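Local coordinates for protein eukaryotic initiation factor 4F subunit p150 (PDB 2VSO) that forms the scaffold subunit of the eIF4F complex, which interacts with the mRNA cap and gives the translation apparatus an initial point of assembly, at residues 29-32 / 38-41; 73-78 / 126-131; 81-86 / 177-182. All blocks are in the same frame, centred on the assembly; numbering follows the deposited sequence.

In the fold
This chain is the middle, eIF4A-binding part of the factor, its all-helical MIF4G domain. From the N terminus comes contact 1, where the lead-in to helix 33-45 folds back on that same helix and closes a short loop, complete before the others begin. Contacts 2 and 3 share helix 73-88: residues 73-78 pack on helix 122-139, and residues 81-86 on helix 163-185. Their segments alternate along the chain, so the two closures cross rather than nest, and they touch where Leu129 meets Phe83. Met40 of helix 33-45 reaches Val78 and Gln81, joining contact 1 to the other two. Helix 73-88 thus ties the domain's N-terminal edge to its interior.

Contact 1. Residues 29-32 / 38-41; sequences ELLD and RKMK
The carboxylate of Glu29 is the one flat group that touches across this contact, and it meets the ammonium end of Lys39. OE2 of Glu29 lies 3.6 Å from NZ of Lys39, a long salt bridge, while OE1 of Glu29 is turned away from the lysine, 5.2 Å from the same NZ. The nitrogen sits well above the carboxylate plane, toward one face, so the pairing is a loose, one-oxygen ion pair and the attraction is probably mainly electrostatic. Glu29 and Lys39 approach from opposite directions, both with chains extended beyond CG.

Leu31 comes in across the lysine at about a right angle. Its CG stands beside the backbone N (chi1 -58°), which puts both methyls against the far half of the lysine chain: CD1 of Leu31 lies 3.9 Å from CD of Lys39, and CD2 of Leu31 lies 4.0 Å from CE of Lys39. The lysine therefore offers its methylenes to a leucine and its charge to a glutamate.

To reach them Lys39 runs back toward the start of its own helix. Asp32 is the N-cap there, its OD1 accepting a hydrogen bond from N of Glu35, so the lead-in is fixed to the helix at the turn as well as across it. The contact is at the surface. Behind it, helix 33-45 rests on its neighbours: Lys39 touches Ile62 and Met40 touches Ile59 on helix 52-64, and Met40 also packs on Val78 and Gln81 of helix 73-88.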
ATOM      1  N   GLU C  29      21.987   4.369  34.749  1.00126.61           N
ATOM      2  CA  GLU C  29      20.776   5.101  34.363  1.00128.92           C
ATOM      3  C   GLU C  29      19.482   4.314  34.591  1.00134.14           C
ATOM      4  O   GLU C  29      19.395   3.131  34.266  1.00146.22           O
ATOM      5  CB  GLU C  29      20.846   5.566  32.910  1.00128.35           C
ATOM      6  CG  GLU C  29      19.583   6.282  32.470  1.00131.43           C
ATOM      7  CD  GLU C  29      19.779   7.105  31.218  1.00135.87           C
ATOM      8  OE1 GLU C  29      20.777   6.877  30.499  1.00143.95           O
ATOM      9  OE2 GLU C  29      18.929   7.983  30.956  1.00129.83           O
ATOM     10  N   LEU C  30      18.475   4.992  35.134  1.00124.58           N
ATOM     11  CA  LEU C  30      17.203   4.368  35.491  1.00113.23           C
ATOM     12  C   LEU C  30      16.040   5.122  34.853  1.00124.06           C
ATOM     13  O   LEU C  30      16.125   6.330  34.634  1.00143.42           O
ATOM     14  CB  LEU C  30      17.050   4.347  37.015  1.00 93.57           C
ATOM     15  CG  LEU C  30      15.676   4.202  37.676  1.00 90.36           C
ATOM     16  CD1 LEU C  30      15.834   3.934  39.187  1.00 93.50           C
ATOM     17  CD2 LEU C  30      14.799   5.427  37.453  1.00 75.04           C
ATOM     18  N   LEU C  31      14.949   4.412  34.575  1.00102.65           N
ATOM     19  CA  LEU C  31      13.789   5.023  33.934  1.00 78.72           C
ATOM     20  C   LEU C  31      12.467   4.594  34.552  1.00 70.03           C
ATOM     21  O   LEU C  31      12.168   3.405  34.634  1.00 70.87           O
ATOM     22  CB  LEU C  31      13.770   4.687  32.442  1.00 68.65           C
ATOM     23  CG  LEU C  31      15.030   5.143  31.718  1.00 66.47           C
ATOM     24  CD1 LEU C  31      15.161   4.426  30.388  1.00 80.75           C
ATOM     25  CD2 LEU C  31      14.977   6.638  31.546  1.00 48.79           C
ATOM     26  N   ASP C  32      11.664   5.570  34.960  1.00 74.58           N
ATOM     27  CA  ASP C  32      10.306   5.295  35.427  1.00 80.60           C
ATOM     28  C   ASP C  32       9.403   4.871  34.267  1.00 71.02           C
ATOM     29  O   ASP C  32       9.750   5.084  33.110  1.00100.54           O
ATOM     30  CB  ASP C  32       9.729   6.522  36.144  1.00 78.25           C
ATOM     31  CG  ASP C  32       9.931   7.807  35.359  1.00 93.30           C
ATOM     32  OD1 ASP C  32       9.871   7.747  34.113  1.00 98.48           O
ATOM     33  OD2 ASP C  32      10.149   8.872  35.985  1.00 83.65           O
ATOM     34  N   ARG C  38       8.025   6.308  26.670  1.00 57.17           N
ATOM     35  CA  ARG C  38       8.313   7.365  25.719  1.00 48.58           C
ATOM     36  C   ARG C  38       9.511   6.975  24.874  1.00 57.18           C
ATOM     37  O   ARG C  38       9.448   7.034  23.650  1.00 84.95           O
ATOM     38  CB  ARG C  38       8.502   8.721  26.416  1.00 56.64           C
ATOM     39  CG  ARG C  38       7.246   9.208  27.169  1.00 68.22           C
ATOM     40  CD  ARG C  38       7.461  10.533  27.904  1.00 65.50           C
ATOM     41  NE  ARG C  38       7.465  11.676  26.998  1.00 91.37           N
ATOM     42  CZ  ARG C  38       6.375  12.334  26.609  1.00 99.89           C
ATOM     43  NH1 ARG C  38       5.178  11.964  27.049  1.00 81.25           N
ATOM     44  NH2 ARG C  38       6.484  13.361  25.773  1.00112.12           N
ATOM     45  N   LYS C  39      10.592   6.543  25.508  1.00 57.70           N
ATOM     46  CA  LYS C  39      11.752   6.111  24.743  1.00 46.59           C
ATOM     47  C   LYS C  39      11.407   4.942  23.862  1.00 60.71           C
ATOM     48  O   LYS C  39      11.964   4.804  22.772  1.00 75.37           O
ATOM     49  CB  LYS C  39      12.929   5.760  25.639  1.00 54.34           C
ATOM     50  CG  LYS C  39      13.721   6.992  26.045  1.00 81.09           C
ATOM     51  CD  LYS C  39      14.454   6.809  27.362  1.00 95.10           C
ATOM     52  CE  LYS C  39      15.036   8.132  27.821  1.00105.40           C
ATOM     53  NZ  LYS C  39      15.857   7.976  29.052  1.00115.96           N
ATOM     54  N   MET C  40      10.478   4.107  24.319  1.00 52.02           N
ATOM     55  CA  MET C  40      10.076   2.938  23.544  1.00 53.47           C
ATOM     56  C   MET C  40       9.179   3.294  22.362  1.00 67.03           C
ATOM     57  O   MET C  40       9.316   2.706  21.293  1.00 80.57           O
ATOM     58  CB  MET C  40       9.406   1.889  24.421  1.00 64.61           C
ATOM     59  CG  MET C  40      10.372   1.011  25.184  1.00 63.15           C
ATOM     60  SD  MET C  40      11.444   0.049  24.113  1.00 59.72           S
ATOM     61  CE  MET C  40      10.274  -1.109  23.396  1.00 66.49           C
ATOM     62  N   LYS C  41       8.259   4.237  22.549  1.00 63.86           N
ATOM     63  CA  LYS C  41       7.480   4.747  21.423  1.00 47.28           C
ATOM     64  C   LYS C  41       8.435   5.261  20.366  1.00 48.44           C
ATOM     65  O   LYS C  41       8.319   4.944  19.182  1.00 62.29           O
ATOM     66  CB  LYS C  41       6.552   5.891  21.838  1.00 42.00           C
ATOM     67  CG  LYS C  41       5.157   5.449  22.228  1.00 55.09           C
ATOM     68  CD  LYS C  41       4.270   6.654  22.515  1.00 70.92           C
ATOM     69  CE  LYS C  41       2.969   6.242  23.193  1.00 85.42           C
ATOM     70  NZ  LYS C  41       3.219   5.276  24.309  1.00106.83           N
TER

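Contact 2. Residues 73-78 / 126-131; sequences ETLKAV and LHYLVA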
ATOM      1  N   GLU C  73      10.510  -5.840  35.923  1.00 61.94           N
ATOM      2  CA  GLU C  73       9.363  -5.013  35.550  1.00 59.74           C
ATOM      3  C   GLU C  73       9.505  -4.193  34.258  1.00 55.29           C
ATOM      4  O   GLU C  73       8.513  -3.952  33.580  1.00 58.43           O
ATOM      5  CB  GLU C  73       8.958  -4.092  36.710  1.00 53.35           C
ATOM      6  CG  GLU C  73      10.124  -3.480  37.470  1.00 72.75           C
ATOM      7  CD  GLU C  73      10.314  -4.093  38.859  1.00 72.43           C
ATOM      8  OE1 GLU C  73      10.325  -5.341  38.969  1.00 52.65           O
ATOM      9  OE2 GLU C  73      10.449  -3.315  39.829  1.00 65.19           O
ATOM     10  N   THR C  74      10.725  -3.758  33.949  1.00 43.90           N
ATOM     11  CA  THR C  74      11.012  -2.879  32.818  1.00 39.29           C
ATOM     12  C   THR C  74      11.110  -3.679  31.522  1.00 55.09           C
ATOM     13  O   THR C  74      10.650  -3.247  30.472  1.00 57.82           O
ATOM     14  CB  THR C  74      12.334  -2.124  33.028  1.00 55.64           C
ATOM     15  OG1 THR C  74      12.141  -1.060  33.974  1.00 67.82           O
ATOM     16  CG2 THR C  74      12.851  -1.553  31.709  1.00 36.82           C
ATOM     17  N   LEU C  75      11.717  -4.854  31.622  1.00 66.61           N
ATOM     18  CA  LEU C  75      11.779  -5.794  30.519  1.00 59.06           C
ATOM     19  C   LEU C  75      10.397  -6.359  30.193  1.00 49.27           C
ATOM     20  O   LEU C  75      10.053  -6.520  29.032  1.00 47.61           O
ATOM     21  CB  LEU C  75      12.753  -6.918  30.856  1.00 52.58           C
ATOM     22  CG  LEU C  75      12.716  -8.177  29.999  1.00 50.53           C
ATOM     23  CD1 LEU C  75      13.075  -7.861  28.558  1.00 35.22           C
ATOM     24  CD2 LEU C  75      13.679  -9.186  30.595  1.00 45.82           C
ATOM     25  N   LYS C  76       9.602  -6.677  31.211  1.00 61.46           N
ATOM     26  CA  LYS C  76       8.220  -7.088  30.964  1.00 52.52           C
ATOM     27  C   LYS C  76       7.543  -5.978  30.186  1.00 59.44           C
ATOM     28  O   LYS C  76       6.696  -6.230  29.322  1.00 64.12           O
ATOM     29  CB  LYS C  76       7.443  -7.262  32.267  1.00 41.26           C
ATOM     30  CG  LYS C  76       7.751  -8.498  33.111  1.00 51.45           C
ATOM     31  CD  LYS C  76       7.028  -8.390  34.478  1.00 35.32           C
ATOM     32  CE  LYS C  76       7.275  -9.592  35.395  1.00 52.51           C
ATOM     33  NZ  LYS C  76       7.093  -9.240  36.846  1.00 60.87           N
ATOM     34  N   ALA C  77       7.919  -4.742  30.513  1.00 36.30           N
ATOM     35  CA  ALA C  77       7.223  -3.578  30.008  1.00 47.02           C
ATOM     36  C   ALA C  77       7.585  -3.347  28.528  1.00 52.37           C
ATOM     37  O   ALA C  77       6.741  -2.977  27.709  1.00 64.96           O
ATOM     38  CB  ALA C  77       7.555  -2.367  30.863  1.00 34.24           C
ATOM     39  N   VAL C  78       8.847  -3.602  28.213  1.00 53.22           N
ATOM     40  CA  VAL C  78       9.377  -3.545  26.865  1.00 43.73           C
ATOM     41  C   VAL C  78       8.768  -4.610  25.955  1.00 53.22           C
ATOM     42  O   VAL C  78       8.351  -4.297  24.846  1.00 66.29           O
ATOM     43  CB  VAL C  78      10.897  -3.708  26.882  1.00 48.01           C
ATOM     44  CG1 VAL C  78      11.405  -4.182  25.524  1.00 35.07           C
ATOM     45  CG2 VAL C  78      11.554  -2.407  27.305  1.00 38.59           C
ATOM     46  N   LEU C 126      12.132 -15.781  26.696  1.00 65.64           N
ATOM     47  CA  LEU C 126      11.297 -16.733  25.971  1.00 55.70           C
ATOM     48  C   LEU C 126      10.005 -16.945  26.727  1.00 64.27           C
ATOM     49  O   LEU C 126       8.918 -16.940  26.140  1.00 64.61           O
ATOM     50  CB  LEU C 126      12.025 -18.061  25.802  1.00 44.48           C
ATOM     51  CG  LEU C 126      13.049 -18.076  24.678  1.00 68.68           C
ATOM     52  CD1 LEU C 126      13.983 -19.270  24.817  1.00 70.92           C
ATOM     53  CD2 LEU C 126      12.343 -18.056  23.314  1.00 52.73           C
ATOM     54  N   HIS C 127      10.126 -17.129  28.040  1.00 61.57           N
ATOM     55  CA  HIS C 127       8.956 -17.270  28.884  1.00 54.96           C
ATOM     56  C   HIS C 127       8.125 -15.991  28.919  1.00 45.09           C
ATOM     57  O   HIS C 127       6.898 -16.046  28.955  1.00 52.70           O
ATOM     58  CB  HIS C 127       9.322 -17.679  30.303  1.00 68.59           C
ATOM     59  CG  HIS C 127       8.165 -17.590  31.247  1.00 74.30           C
ATOM     60  ND1 HIS C 127       7.950 -16.496  32.052  1.00 57.25           N
ATOM     61  CD2 HIS C 127       7.124 -18.430  31.455  1.00 82.51           C
ATOM     62  CE1 HIS C 127       6.834 -16.674  32.739  1.00 67.49           C
ATOM     63  NE2 HIS C 127       6.319 -17.839  32.400  1.00 80.58           N
ATOM     64  N   TYR C 128       8.794 -14.843  28.913  1.00 48.51           N
ATOM     65  CA  TYR C 128       8.101 -13.562  28.802  1.00 53.07           C
ATOM     66  C   TYR C 128       7.242 -13.459  27.521  1.00 63.50           C
ATOM     67  O   TYR C 128       6.079 -13.035  27.571  1.00 58.91           O
ATOM     68  CB  TYR C 128       9.100 -12.413  28.853  1.00 52.32           C
ATOM     69  CG  TYR C 128       9.493 -11.977  30.234  1.00 58.76           C
ATOM     70  CD1 TYR C 128       9.696 -12.905  31.250  1.00 85.38           C
ATOM     71  CD2 TYR C 128       9.676 -10.639  30.527  1.00 74.11           C
ATOM     72  CE1 TYR C 128      10.059 -12.505  32.527  1.00 70.46           C
ATOM     73  CE2 TYR C 128      10.042 -10.228  31.799  1.00 86.37           C
ATOM     74  CZ  TYR C 128      10.232 -11.167  32.794  1.00 76.11           C
ATOM     75  OH  TYR C 128      10.597 -10.761  34.057  1.00 95.81           O
ATOM     76  N   LEU C 129       7.813 -13.845  26.378  1.00 45.39           N
ATOM     77  CA  LEU C 129       7.073 -13.812  25.116  1.00 51.99           C
ATOM     78  C   LEU C 129       5.778 -14.623  25.199  1.00 53.13           C
ATOM     79  O   LEU C 129       4.697 -14.125  24.884  1.00 46.62           O
ATOM     80  CB  LEU C 129       7.933 -14.325  23.953  1.00 43.04           C
ATOM     81  CG  LEU C 129       9.199 -13.545  23.613  1.00 40.64           C
ATOM     82  CD1 LEU C 129       9.922 -14.190  22.446  1.00 39.77           C
ATOM     83  CD2 LEU C 129       8.881 -12.105  23.310  1.00 33.21           C
ATOM     84  N   VAL C 130       5.889 -15.875  25.619  1.00 43.74           N
ATOM     85  CA  VAL C 130       4.709 -16.722  25.761  1.00 61.67           C
ATOM     86  C   VAL C 130       3.663 -16.086  26.678  1.00 63.39           C
ATOM     87  O   VAL C 130       2.507 -15.927  26.289  1.00 69.63           O
ATOM     88  CB  VAL C 130       5.062 -18.122  26.304  1.00 75.12           C
ATOM     89  CG1 VAL C 130       3.969 -19.115  25.944  1.00 64.07           C
ATOM     90  CG2 VAL C 130       6.403 -18.583  25.752  1.00 88.92           C
ATOM     91  N   ALA C 131       4.081 -15.718  27.885  1.00 52.83           N
ATOM     92  CA  ALA C 131       3.179 -15.155  28.895  1.00 61.34           C
ATOM     93  C   ALA C 131       2.423 -13.962  28.346  1.00 55.37           C
ATOM     94  O   ALA C 131       1.254 -13.747  28.670  1.00 51.19           O
ATOM     95  CB  ALA C 131       3.960 -14.750  30.176  1.00 39.39           C
TER
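Across segments 73-78 and 126-131 the closest CA atoms are those of Lys76 and Tyr128, 6.8 Å apart. With CG anti to the carbonyl carbon (chi1 -84°), the Tyr128 ring is directed at the opposing helix and reaches it between two side chains, CG of Leu75 and CG of Lys76 lying on opposite sides of its plane.

One ring carbon, CE2, does most of the touching. Leu75 reaches it obliquely with its branch point, CG of Leu75 being 3.8 Å from CE2 of Tyr128, and its CD2 methyl follows at 4.0 Å from the same CE2. The backbone takes part too: N of Lys76 lies in the ring plane at the edge, 3.6 Å from CE2 of Tyr128, so the ring slides edge first against the helix main chain. Lys76 then carries its extended aliphatic chain past the ring, CE of Lys76 ending 3.8 Å from the phenol OH of Tyr128.

The polar ends go to other partners. NZ of Lys76 gives its hydrogen bond to the carbonyl O of Asn71, a little earlier in the chain, and OH of Tyr128 makes a weak hydrogen bond with OD2 of Asp113. This is helix-on-helix packing within the all-helical, HEAT-like MIF4G domain, joining helix 73-88 to helix 122-139. Around it, Leu75 packs on Ala63 of helix 52-64, and Leu129 on Cys100 and Val104 of helix 93-106.

No hydrogen bond crosses between the two segments. The helices are held here by van der Waals packing of a tyrosine on a leucine and on lysine methylenes; the ammonium of the partly exposed Lys76 and the hydroxyl of the buried Tyr128 each have a partner outside the two segments, so the contact itself probably needs no polar bond.

Contact 3. Residues 81-86 / 177-182; sequences QIFLKA and VRFIGF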
ATOM      1  N   GLN C  81       5.207  -3.716  25.068  1.00 50.84           N
ATOM      2  CA  GLN C  81       5.102  -2.611  24.137  1.00 50.94           C
ATOM      3  C   GLN C  81       5.433  -3.035  22.711  1.00 54.92           C
ATOM      4  O   GLN C  81       4.913  -2.462  21.755  1.00 56.07           O
ATOM      5  CB  GLN C  81       6.031  -1.479  24.555  1.00 47.66           C
ATOM      6  CG  GLN C  81       5.460  -0.559  25.591  1.00 53.38           C
ATOM      7  CD  GLN C  81       6.392   0.600  25.877  1.00 84.80           C
ATOM      8  OE1 GLN C  81       6.624   1.452  25.018  1.00 78.45           O
ATOM      9  NE2 GLN C  81       6.931   0.642  27.091  1.00102.04           N
ATOM     10  N   ILE C  82       6.314  -4.023  22.575  1.00 49.04           N
ATOM     11  CA  ILE C  82       6.667  -4.539  21.262  1.00 49.67           C
ATOM     12  C   ILE C  82       5.472  -5.268  20.686  1.00 49.66           C
ATOM     13  O   ILE C  82       5.214  -5.190  19.488  1.00 55.91           O
ATOM     14  CB  ILE C  82       7.874  -5.493  21.300  1.00 48.30           C
ATOM     15  CG1 ILE C  82       9.132  -4.739  21.723  1.00 55.90           C
ATOM     16  CG2 ILE C  82       8.088  -6.110  19.929  1.00 33.76           C
ATOM     17  CD1 ILE C  82      10.356  -5.611  21.834  1.00 49.08           C
ATOM     18  N   PHE C  83       4.738  -5.965  21.546  1.00 39.15           N
ATOM     19  CA  PHE C  83       3.510  -6.635  21.123  1.00 46.81           C
ATOM     20  C   PHE C  83       2.431  -5.648  20.712  1.00 53.45           C
ATOM     21  O   PHE C  83       1.767  -5.830  19.692  1.00 71.39           O
ATOM     22  CB  PHE C  83       2.968  -7.560  22.207  1.00 38.38           C
ATOM     23  CG  PHE C  83       3.504  -8.954  22.139  1.00 46.16           C
ATOM     24  CD1 PHE C  83       2.666 -10.020  21.853  1.00 25.54           C
ATOM     25  CD2 PHE C  83       4.848  -9.209  22.361  1.00 47.34           C
ATOM     26  CE1 PHE C  83       3.158 -11.318  21.807  1.00 36.95           C
ATOM     27  CE2 PHE C  83       5.344 -10.504  22.297  1.00 51.60           C
ATOM     28  CZ  PHE C  83       4.498 -11.557  22.015  1.00 38.67           C
ATOM     29  N   LEU C  84       2.247  -4.602  21.507  1.00 51.31           N
ATOM     30  CA  LEU C  84       1.263  -3.584  21.163  1.00 49.74           C
ATOM     31  C   LEU C  84       1.603  -2.955  19.802  1.00 46.59           C
ATOM     32  O   LEU C  84       0.718  -2.748  18.974  1.00 64.03           O
ATOM     33  CB  LEU C  84       1.165  -2.532  22.273  1.00 49.52           C
ATOM     34  CG  LEU C  84       0.680  -3.061  23.633  1.00 54.17           C
ATOM     35  CD1 LEU C  84       0.754  -1.992  24.700  1.00 60.18           C
ATOM     36  CD2 LEU C  84      -0.726  -3.603  23.551  1.00 46.94           C
ATOM     37  N   LYS C  85       2.883  -2.672  19.571  1.00 35.88           N
ATOM     38  CA  LYS C  85       3.349  -2.156  18.289  1.00 31.02           C
ATOM     39  C   LYS C  85       3.120  -3.167  17.176  1.00 46.69           C
ATOM     40  O   LYS C  85       2.569  -2.833  16.136  1.00 51.16           O
ATOM     41  CB  LYS C  85       4.840  -1.810  18.335  1.00 31.41           C
ATOM     42  CG  LYS C  85       5.165  -0.331  18.084  1.00 41.78           C
ATOM     43  CD  LYS C  85       4.906   0.046  16.638  1.00 45.39           C
ATOM     44  CE  LYS C  85       4.571   1.512  16.470  1.00 55.12           C
ATOM     45  NZ  LYS C  85       5.760   2.356  16.193  1.00 52.69           N
ATOM     46  N   ALA C  86       3.546  -4.403  17.401  1.00 41.50           N
ATOM     47  CA  ALA C  86       3.450  -5.434  16.378  1.00 41.27           C
ATOM     48  C   ALA C  86       2.006  -5.669  15.937  1.00 41.64           C
ATOM     49  O   ALA C  86       1.737  -5.867  14.754  1.00 52.45           O
ATOM     50  CB  ALA C  86       4.093  -6.738  16.867  1.00 39.82           C
ATOM     51  N   VAL C 177      -2.287 -12.775  15.846  1.00 56.03           N
ATOM     52  CA  VAL C 177      -2.146 -14.128  15.302  1.00 53.16           C
ATOM     53  C   VAL C 177      -1.030 -14.104  14.285  1.00 46.83           C
ATOM     54  O   VAL C 177      -0.246 -15.048  14.160  1.00 50.35           O
ATOM     55  CB  VAL C 177      -3.417 -14.644  14.604  1.00 45.10           C
ATOM     56  CG1 VAL C 177      -4.561 -14.803  15.601  1.00 33.39           C
ATOM     57  CG2 VAL C 177      -3.802 -13.711  13.532  1.00 48.10           C
ATOM     58  N   ARG C 178      -0.951 -12.990  13.573  1.00 26.92           N
ATOM     59  CA  ARG C 178       0.060 -12.810  12.561  1.00 26.88           C
ATOM     60  C   ARG C 178       1.430 -12.760  13.191  1.00 38.60           C
ATOM     61  O   ARG C 178       2.378 -13.369  12.694  1.00 52.91           O
ATOM     62  CB  ARG C 178      -0.200 -11.520  11.796  1.00 34.71           C
ATOM     63  CG  ARG C 178       0.996 -11.076  11.026  1.00 38.06           C
ATOM     64  CD  ARG C 178       0.655 -10.106   9.935  1.00 45.03           C
ATOM     65  NE  ARG C 178       1.704 -10.251   8.945  1.00 60.93           N
ATOM     66  CZ  ARG C 178       1.675  -9.746   7.725  1.00 64.20           C
ATOM     67  NH1 ARG C 178       0.634  -9.031   7.327  1.00 91.23           N
ATOM     68  NH2 ARG C 178       2.696  -9.960   6.912  1.00 37.48           N
ATOM     69  N   PHE C 179       1.512 -12.023  14.292  1.00 50.87           N
ATOM     70  CA  PHE C 179       2.747 -11.827  15.026  1.00 40.97           C
ATOM     71  C   PHE C 179       3.208 -13.111  15.705  1.00 32.84           C
ATOM     72  O   PHE C 179       4.399 -13.418  15.721  1.00 39.91           O
ATOM     73  CB  PHE C 179       2.559 -10.709  16.038  1.00 33.85           C
ATOM     74  CG  PHE C 179       3.799 -10.355  16.781  1.00 49.18           C
ATOM     75  CD1 PHE C 179       4.934  -9.958  16.112  1.00 41.46           C
ATOM     76  CD2 PHE C 179       3.825 -10.408  18.163  1.00 52.67           C
ATOM     77  CE1 PHE C 179       6.082  -9.620  16.803  1.00 49.31           C
ATOM     78  CE2 PHE C 179       4.970 -10.071  18.857  1.00 49.35           C
ATOM     79  CZ  PHE C 179       6.099  -9.674  18.173  1.00 42.63           C
ATOM     80  N   ILE C 180       2.255 -13.858  16.248  1.00 30.01           N
ATOM     81  CA  ILE C 180       2.529 -15.191  16.745  1.00 43.40           C
ATOM     82  C   ILE C 180       3.251 -15.996  15.674  1.00 52.14           C
ATOM     83  O   ILE C 180       4.236 -16.692  15.968  1.00 49.63           O
ATOM     84  CB  ILE C 180       1.239 -15.962  17.077  1.00 46.91           C
ATOM     85  CG1 ILE C 180       0.420 -15.257  18.156  1.00 48.71           C
ATOM     86  CG2 ILE C 180       1.565 -17.390  17.459  1.00 58.53           C
ATOM     87  CD1 ILE C 180       1.165 -14.945  19.398  1.00 64.63           C
ATOM     88  N   GLY C 181       2.737 -15.913  14.438  1.00 38.84           N
ATOM     89  CA  GLY C 181       3.225 -16.718  13.330  1.00 39.91           C
ATOM     90  C   GLY C 181       4.671 -16.412  12.989  1.00 37.23           C
ATOM     91  O   GLY C 181       5.422 -17.283  12.579  1.00 43.59           O
ATOM     92  N   PHE C 182       5.054 -15.158  13.166  1.00 40.28           N
ATOM     93  CA  PHE C 182       6.431 -14.726  12.973  1.00 40.74           C
ATOM     94  C   PHE C 182       7.371 -15.027  14.149  1.00 44.15           C
ATOM     95  O   PHE C 182       8.577 -15.116  13.971  1.00 67.89           O
ATOM     96  CB  PHE C 182       6.464 -13.239  12.632  1.00 54.17           C
ATOM     97  CG  PHE C 182       6.043 -12.935  11.218  1.00 48.66           C
ATOM     98  CD1 PHE C 182       5.165 -11.897  10.945  1.00 52.40           C
ATOM     99  CD2 PHE C 182       6.523 -13.695  10.158  1.00 51.35           C
ATOM    100  CE1 PHE C 182       4.776 -11.618   9.642  1.00 61.05           C
ATOM    101  CE2 PHE C 182       6.144 -13.420   8.839  1.00 44.51           C
ATOM    102  CZ  PHE C 182       5.269 -12.384   8.579  1.00 37.81           C
TER
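Phe179 drives its ring edge into the face of Phe83, a T-shaped (edge-to-face) pair with the planes at 89° and the ring centroids 4.7 Å apart. CE2 of Phe179 is the atom that points in: it stands 3.3 Å above the Phe83 plane, over its centre, and so touches all six ring carbons about equally. One face of the same Phe179 ring is taken by Ala86, whose CB stands over the centre of that face, 3.4 Å from the ring centroid, a CH-pi contact. CG of Phe179 is anti to its own N (chi1 -176°), which carries the ring straight out toward helix 73-88. Ile82 adds a lighter touch, its CG2 4.4 Å from CZ of Phe179.

Helix-on-helix packing of this kind builds the MIF4G domain, a HEAT-like array of helices, and this pair lies near the centre of the chain. The axes of segments 81-86 and 177-182 pass 10.4 Å apart at their closest, at 117°, and their closest CA atoms are those of Ala86 and Phe179, 6.6 Å apart.

Phe83 also packs on Leu129, Arg132 and Cys133, so this ring of helix 73-88 meets both helix 122-139 and helix 163-185. With a serine at this position, the edge of Phe179 would probably lose the face it points into, and a gap would be likely to open toward helix 122-139. Ile180 touches Cys133 on that helix as well.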